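Local coordinates for putative cell surface protein (Streptococcus pyogenes, PDB 4OFQ) that probably serves as a cell-surface adhesin of the antigen I/II family, whose calcium-bearing C-terminal domain is built of beta sandwiches, at residues L80-I85 with L97-V102. Numbering follows the deposited sequence.
Sequences LVVNSI and LEMRHV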
ATOM      1  N   LEU A  80       0.469 -13.073  -5.411  1.00  8.57           N
ATOM      2  CA  LEU A  80       1.462 -13.583  -4.456  1.00 10.07           C
ATOM      3  C   LEU A  80       2.787 -13.932  -5.111  1.00  9.97           C
ATOM      4  O   LEU A  80       2.829 -14.647  -6.111  1.00 10.88           O
ATOM      5  CB  LEU A  80       0.936 -14.813  -3.694  1.00 13.18           C
ATOM      6  CG  LEU A  80       1.973 -15.513  -2.796  1.00 14.11           C
ATOM      7  CD1 LEU A  80       2.487 -14.556  -1.691  1.00 10.94           C
ATOM      8  CD2 LEU A  80       1.426 -16.811  -2.164  1.00 14.62           C
ATOM      9  N   VAL A  81       3.869 -13.428  -4.534  1.00 10.28           N
ATOM     10  CA  VAL A  81       5.213 -13.893  -4.872  1.00 12.86           C
ATOM     11  C   VAL A  81       5.803 -14.512  -3.615  1.00 14.98           C
ATOM     12  O   VAL A  81       5.888 -13.845  -2.575  1.00 13.80           O
ATOM     13  CB  VAL A  81       6.123 -12.738  -5.336  1.00 13.14           C
ATOM     14  CG1 VAL A  81       7.588 -13.233  -5.531  1.00 14.68           C
ATOM     15  CG2 VAL A  81       5.575 -12.097  -6.614  1.00 16.69           C
ATOM     16  N   VAL A  82       6.181 -15.786  -3.688  1.00 10.75           N
ATOM     17  CA  VAL A  82       6.800 -16.427  -2.530  1.00  8.93           C
ATOM     18  C   VAL A  82       8.289 -16.151  -2.603  1.00 17.17           C
ATOM     19  O   VAL A  82       8.995 -16.743  -3.419  1.00 12.30           O
ATOM     20  CB  VAL A  82       6.537 -17.939  -2.505  1.00 10.85           C
ATOM     21  CG1 VAL A  82       7.207 -18.594  -1.303  1.00  9.34           C
ATOM     22  CG2 VAL A  82       5.056 -18.192  -2.457  1.00  8.85           C
ATOM     23  N   ASN A  83       8.771 -15.242  -1.763  1.00 11.83           N
ATOM     24  CA  ASN A  83      10.186 -14.885  -1.816  1.00 10.48           C
ATOM     25  C   ASN A  83      11.070 -16.015  -1.281  1.00 10.47           C
ATOM     26  O   ASN A  83      12.137 -16.306  -1.838  1.00 14.95           O
ATOM     27  CB  ASN A  83      10.422 -13.563  -1.092  1.00 10.01           C
ATOM     28  CG  ASN A  83       9.538 -12.455  -1.637  1.00 15.79           C
ATOM     29  OD1 ASN A  83       9.559 -12.170  -2.829  1.00 12.32           O
ATOM     30  ND2 ASN A  83       8.719 -11.868  -0.779  1.00 12.95           N
ATOM     31  N   SER A  84      10.625 -16.649  -0.207  1.00 10.27           N
ATOM     32  CA  SER A  84      11.343 -17.799   0.323  1.00 18.36           C
ATOM     33  C   SER A  84      10.480 -18.502   1.361  1.00 12.29           C
ATOM     34  O   SER A  84       9.602 -17.890   1.969  1.00 11.40           O
ATOM     35  CB  SER A  84      12.654 -17.347   0.966  1.00 15.17           C
ATOM     36  OG  SER A  84      12.378 -16.450   2.032  1.00 20.73           O
ATOM     37  N   ILE A  85      10.705 -19.800   1.529  1.00 10.89           N
ATOM     38  CA  ILE A  85      10.138 -20.535   2.658  1.00 10.86           C
ATOM     39  C   ILE A  85      11.280 -21.376   3.201  1.00 11.64           C
ATOM     40  O   ILE A  85      11.750 -22.305   2.529  1.00 13.24           O
ATOM     41  CB  ILE A  85       8.975 -21.449   2.253  1.00 16.19           C
ATOM     42  CG1 ILE A  85       7.906 -20.661   1.484  1.00 11.99           C
ATOM     43  CG2 ILE A  85       8.356 -22.097   3.500  1.00 12.46           C
ATOM     44  CD1 ILE A  85       6.712 -21.524   1.057  1.00 14.77           C
ATOM     45  N   LEU A  97       6.576 -28.862   0.326  1.00 14.23           N
ATOM     46  CA  LEU A  97       5.232 -28.407   0.672  1.00 12.85           C
ATOM     47  C   LEU A  97       4.362 -28.246  -0.562  1.00 17.10           C
ATOM     48  O   LEU A  97       4.786 -27.641  -1.555  1.00 19.68           O
ATOM     49  CB  LEU A  97       5.302 -27.030   1.359  1.00 13.38           C
ATOM     50  CG  LEU A  97       6.157 -26.910   2.620  1.00 14.35           C
ATOM     51  CD1 LEU A  97       6.342 -25.440   2.969  1.00 15.46           C
ATOM     52  CD2 LEU A  97       5.493 -27.650   3.771  1.00 11.99           C
ATOM     53  N   GLU A  98       3.135 -28.751  -0.485  1.00 12.21           N
ATOM     54  CA  GLU A  98       2.146 -28.482  -1.512  1.00 12.17           C
ATOM     55  C   GLU A  98       1.668 -27.064  -1.297  1.00 14.47           C
ATOM     56  O   GLU A  98       1.238 -26.720  -0.197  1.00 16.40           O
ATOM     57  CB  GLU A  98       0.945 -29.410  -1.367  1.00 12.69           C
ATOM     58  CG  GLU A  98       1.273 -30.889  -1.450  1.00 16.45           C
ATOM     59  CD  GLU A  98       0.038 -31.741  -1.636  1.00 22.99           C
ATOM     60  OE1 GLU A  98      -1.070 -31.247  -1.325  1.00 20.30           O
ATOM     61  OE2 GLU A  98       0.180 -32.900  -2.093  1.00 24.46           O
ATOM     62  N   MET A  99       1.751 -26.236  -2.330  1.00 14.02           N
ATOM     63  CA  MET A  99       1.199 -24.889  -2.250  1.00 15.84           C
ATOM     64  C   MET A  99      -0.153 -24.866  -2.952  1.00 17.77           C
ATOM     65  O   MET A  99      -0.224 -25.081  -4.163  1.00 15.96           O
ATOM     66  CB  MET A  99       2.133 -23.863  -2.899  1.00 11.26           C
ATOM     67  CG  MET A  99       1.575 -22.443  -2.822  1.00  9.81           C
ATOM     68  SD  MET A  99       2.708 -21.161  -3.408  1.00 20.54           S
ATOM     69  CE  MET A  99       4.229 -21.574  -2.593  1.00 24.37           C
ATOM     70  N   ARG A 100      -1.222 -24.619  -2.196  1.00 10.85           N
ATOM     71  CA  ARG A 100      -2.574 -24.669  -2.751  1.00 11.59           C
ATOM     72  C   ARG A 100      -3.280 -23.330  -2.599  1.00 14.81           C
ATOM     73  O   ARG A 100      -3.455 -22.833  -1.480  1.00 10.72           O
ATOM     74  CB  ARG A 100      -3.407 -25.780  -2.070  1.00 11.89           C
ATOM     75  CG  ARG A 100      -2.973 -27.197  -2.413  1.00 12.44           C
ATOM     76  CD  ARG A 100      -3.751 -28.189  -1.549  1.00 19.35           C
ATOM     77  NE  ARG A 100      -3.383 -29.573  -1.814  1.00 21.62           N
ATOM     78  CZ  ARG A 100      -4.142 -30.428  -2.491  1.00 20.73           C
ATOM     79  NH1 ARG A 100      -5.320 -30.043  -2.979  1.00 15.31           N
ATOM     80  NH2 ARG A 100      -3.721 -31.668  -2.683  1.00 17.06           N
ATOM     81  N   HIS A 101      -3.682 -22.739  -3.719  1.00 11.42           N
ATOM     82  CA  HIS A 101      -4.421 -21.492  -3.661  1.00 13.55           C
ATOM     83  C   HIS A 101      -5.883 -21.894  -3.592  1.00 14.55           C
ATOM     84  O   HIS A 101      -6.466 -22.326  -4.595  1.00 14.28           O
ATOM     85  CB  HIS A 101      -4.147 -20.619  -4.892  1.00 11.83           C
ATOM     86  CG  HIS A 101      -4.633 -19.208  -4.745  1.00 11.38           C
ATOM     87  ND1 HIS A 101      -4.635 -18.309  -5.787  1.00 13.70           N
ATOM     88  CD2 HIS A 101      -5.148 -18.547  -3.678  1.00 14.79           C
ATOM     89  CE1 HIS A 101      -5.111 -17.150  -5.369  1.00 17.78           C
ATOM     90  NE2 HIS A 101      -5.428 -17.266  -4.092  1.00 10.72           N
ATOM     91  N   VAL A 102      -6.469 -21.796  -2.405  1.00 11.65           N
ATOM     92  CA  VAL A 102      -7.850 -22.233  -2.217  1.00 12.52           C
ATOM     93  C   VAL A 102      -8.832 -21.067  -2.360  1.00 17.04           C
ATOM     94  O   VAL A 102      -8.899 -20.189  -1.495  1.00 15.62           O
ATOM     95  CB  VAL A 102      -8.037 -22.909  -0.861  1.00 12.86           C
ATOM     96  CG1 VAL A 102      -9.481 -23.377  -0.706  1.00 13.95           C
ATOM     97  CG2 VAL A 102      -7.060 -24.076  -0.737  1.00 12.73           C
TER
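The ends of the Met99 and Val82 side chains meet head-on at the margin of a beta sandwich, where 97-102 is the edge strand of its sheet. Strands 97-102 and 80-85 run nearly antiparallel with axes 11.6 Å apart, so side chains alone must bridge the space. Met99 suits this because it is long, unbranched and flexible. From CB, its CG stands anti to the backbone N (chi1 -180°) and carries the chain toward the other sheet, with CB and CG short of Val82. Its sulfur is the first atom to arrive, with SD 3.9 Å from Val82 CG2. A bend at chi3 (-48°) then brings Met99 CE to 3.5 Å from the same Val82 CG2, a tight fit for two methyls, and to 4.4 Å from Ile85 CD1. Val82 offers a short, blunt surface, whereas Ile85 is longer: its CG2 branch touches Leu97 CD1 at 3.9 Å, both residues being buried, and its side chain also packs on Trp130, as Met99 does. Val82 and Ile85, three residues apart, can both face inward because a classic beta bulge at Asn83 and Ser84, opposite Asn152, shifts the alternation. On the other face of strand 97-102, Glu98 and Arg100 form a salt bridge, Arg100 NE and NH2 both bonding to Glu98 OE1. Methyls and one thioether make the contacts between the strands, which therefore rest on dispersion and the hydrophobic effect.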